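Local coordinates for cell cycle regulatory protein GcrA (Caulobacter crescentus, PDB 5YIU), which activates transcription as a cell cycle regulator, here represented by its small helical DNA-binding domain, at residues 5-11 / 32-36. Numbering follows the deposited sequence.
Sequences MSWTDER and LGGVT
Arg11 has CG anti to its carbonyl carbon (chi1 -72°) and a bend at chi3 (73°), which bring its guanidinium to the carbonyls of Leu32 and Gly33. Arg11 NH1 donates to Gly33 O at 2.9 Å, in the guanidinium plane and nearly in line with the C=O bond. Arg11 NH2 donates to Leu32 O at 3.1 Å, more bent (136°), from above the carbonyl plane. Leu32 CB lies over one guanidinium face, 3.8 Å from Arg11 NH1. Met5 CB lies over the other, toward its rim, so the group is held between them. Leu32 CD1 meets the edge of the Trp7 indole, 3.9 Å from CZ3, and Val35 CG2 lies near Trp7 CZ2. The indole also packs on helix 37-47. A water bridges Met5 N and Gly34 O. An alanine in place of Arg11 would probably leave a gap between Met5 and Leu32, and both carbonyls without these donors. The contact joins the N-terminal loop and the start of helix 9-21 to the turn between helices 25-32 and 37-47, consistent with a helix-turn-helix fold. A cationic side chain donates to the carbonyl of the last helical residue and to that of the turn; the helix dipole would probably favour its charge.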
loop_
_atom_site.group_PDB
_atom_site.type_symbol
_atom_site.label_atom_id
_atom_site.label_comp_id
_atom_site.label_asym_id
_atom_site.label_seq_id
_atom_site.Cartn_x
_atom_site.Cartn_y
_atom_site.Cartn_z
ATOM N N MET A 5 6.798 -7.763 -1.427
ATOM C CA MET A 5 5.661 -8.071 -2.298
ATOM C C MET A 5 5.642 -7.154 -3.509
ATOM O O MET A 5 5.906 -5.964 -3.395
ATOM C CB MET A 5 4.335 -7.901 -1.552
ATOM C CG MET A 5 4.104 -8.856 -0.404
ATOM S SD MET A 5 3.963 -10.571 -0.929
ATOM C CE MET A 5 3.365 -11.321 0.593
ATOM N N SER A 6 5.319 -7.697 -4.675
ATOM C CA SER A 6 5.125 -6.894 -5.874
ATOM C C SER A 6 3.883 -6.029 -5.740
ATOM O O SER A 6 2.889 -6.461 -5.141
ATOM C CB SER A 6 4.939 -7.804 -7.087
ATOM O OG SER A 6 6.132 -8.493 -7.397
ATOM N N TRP A 7 3.929 -4.831 -6.304
ATOM C CA TRP A 7 2.756 -3.980 -6.373
ATOM C C TRP A 7 1.943 -4.401 -7.584
ATOM O O TRP A 7 2.006 -3.786 -8.646
ATOM C CB TRP A 7 3.169 -2.516 -6.474
ATOM C CG TRP A 7 3.699 -1.997 -5.172
ATOM C CD1 TRP A 7 5.000 -1.698 -4.871
ATOM C CD2 TRP A 7 2.944 -1.750 -3.977
ATOM N NE1 TRP A 7 5.100 -1.277 -3.568
ATOM C CE2 TRP A 7 3.851 -1.292 -3.000
ATOM C CE3 TRP A 7 1.585 -1.862 -3.644
ATOM C CZ2 TRP A 7 3.444 -0.956 -1.712
ATOM C CZ3 TRP A 7 1.190 -1.525 -2.364
ATOM C CH2 TRP A 7 2.116 -1.079 -1.417
ATOM N N THR A 8 1.200 -5.487 -7.415
ATOM C CA THR A 8 0.306 -5.990 -8.450
ATOM C C THR A 8 -0.817 -4.994 -8.706
ATOM O O THR A 8 -1.072 -4.117 -7.888
ATOM C CB THR A 8 -0.333 -7.302 -7.999
ATOM O OG1 THR A 8 -1.073 -7.065 -6.792
ATOM C CG2 THR A 8 0.743 -8.376 -7.758
ATOM N N ASP A 9 -1.500 -5.134 -9.833
ATOM C CA ASP A 9 -2.622 -4.259 -10.137
ATOM C C ASP A 9 -3.650 -4.284 -9.016
ATOM O O ASP A 9 -4.206 -3.245 -8.662
ATOM C CB ASP A 9 -3.285 -4.650 -11.455
ATOM C CG ASP A 9 -2.424 -4.335 -12.656
ATOM O OD1 ASP A 9 -1.373 -3.676 -12.493
ATOM O OD2 ASP A 9 -2.802 -4.748 -13.772
ATOM N N GLU A 10 -3.897 -5.454 -8.439
ATOM C CA GLU A 10 -4.878 -5.541 -7.368
ATOM C C GLU A 10 -4.416 -4.811 -6.107
ATOM O O GLU A 10 -5.197 -4.139 -5.446
ATOM C CB GLU A 10 -5.232 -6.997 -7.043
ATOM C CG GLU A 10 -6.387 -7.115 -6.054
ATOM C CD GLU A 10 -6.657 -8.538 -5.613
ATOM O OE1 GLU A 10 -6.035 -9.468 -6.168
ATOM O OE2 GLU A 10 -7.497 -8.724 -4.707
ATOM N N ARG A 11 -3.145 -4.955 -5.760
ATOM C CA ARG A 11 -2.643 -4.321 -4.554
ATOM C C ARG A 11 -2.635 -2.802 -4.701
ATOM O O ARG A 11 -2.969 -2.081 -3.766
ATOM C CB ARG A 11 -1.267 -4.874 -4.191
ATOM C CG ARG A 11 -1.357 -6.299 -3.649
ATOM C CD ARG A 11 -0.004 -6.956 -3.492
ATOM N NE ARG A 11 0.724 -6.411 -2.362
ATOM C CZ ARG A 11 0.609 -6.850 -1.112
ATOM N NH1 ARG A 11 1.312 -6.288 -0.142
ATOM N NH2 ARG A 11 -0.209 -7.848 -0.828
ATOM N N LEU A 32 -3.321 -5.104 3.290
ATOM C CA LEU A 32 -2.596 -5.672 2.159
ATOM C C LEU A 32 -1.814 -6.911 2.570
ATOM O O LEU A 32 -1.801 -7.915 1.858
ATOM C CB LEU A 32 -1.626 -4.638 1.591
ATOM C CG LEU A 32 -2.215 -3.447 0.838
ATOM C CD1 LEU A 32 -1.119 -2.431 0.584
ATOM C CD2 LEU A 32 -2.838 -3.914 -0.475
ATOM N N GLY A 33 -1.156 -6.825 3.719
ATOM C CA GLY A 33 -0.344 -7.920 4.218
ATOM C C GLY A 33 1.047 -7.940 3.615
ATOM O O GLY A 33 1.230 -7.573 2.451
ATOM N N GLY A 34 2.030 -8.366 4.406
ATOM C CA GLY A 34 3.389 -8.532 3.923
ATOM C C GLY A 34 4.104 -7.266 3.475
ATOM O O GLY A 34 5.061 -7.328 2.715
ATOM N N VAL A 35 3.640 -6.114 3.940
ATOM C CA VAL A 35 4.251 -4.839 3.578
ATOM C C VAL A 35 4.138 -3.918 4.791
ATOM O O VAL A 35 3.209 -4.053 5.591
ATOM C CB VAL A 35 3.554 -4.225 2.319
ATOM C CG1 VAL A 35 2.089 -3.894 2.603
ATOM C CG2 VAL A 35 4.287 -2.999 1.803
ATOM N N THR A 36 5.098 -3.014 4.959
ATOM C CA THR A 36 5.088 -2.124 6.115
ATOM C C THR A 36 4.397 -0.801 5.848
ATOM O O THR A 36 4.156 -0.408 4.707
ATOM C CB THR A 36 6.507 -1.768 6.568
ATOM O OG1 THR A 36 7.167 -1.067 5.512
ATOM C CG2 THR A 36 7.294 -3.016 6.951
HETATM O O HOH W 1 6.452 -5.968 0.824
#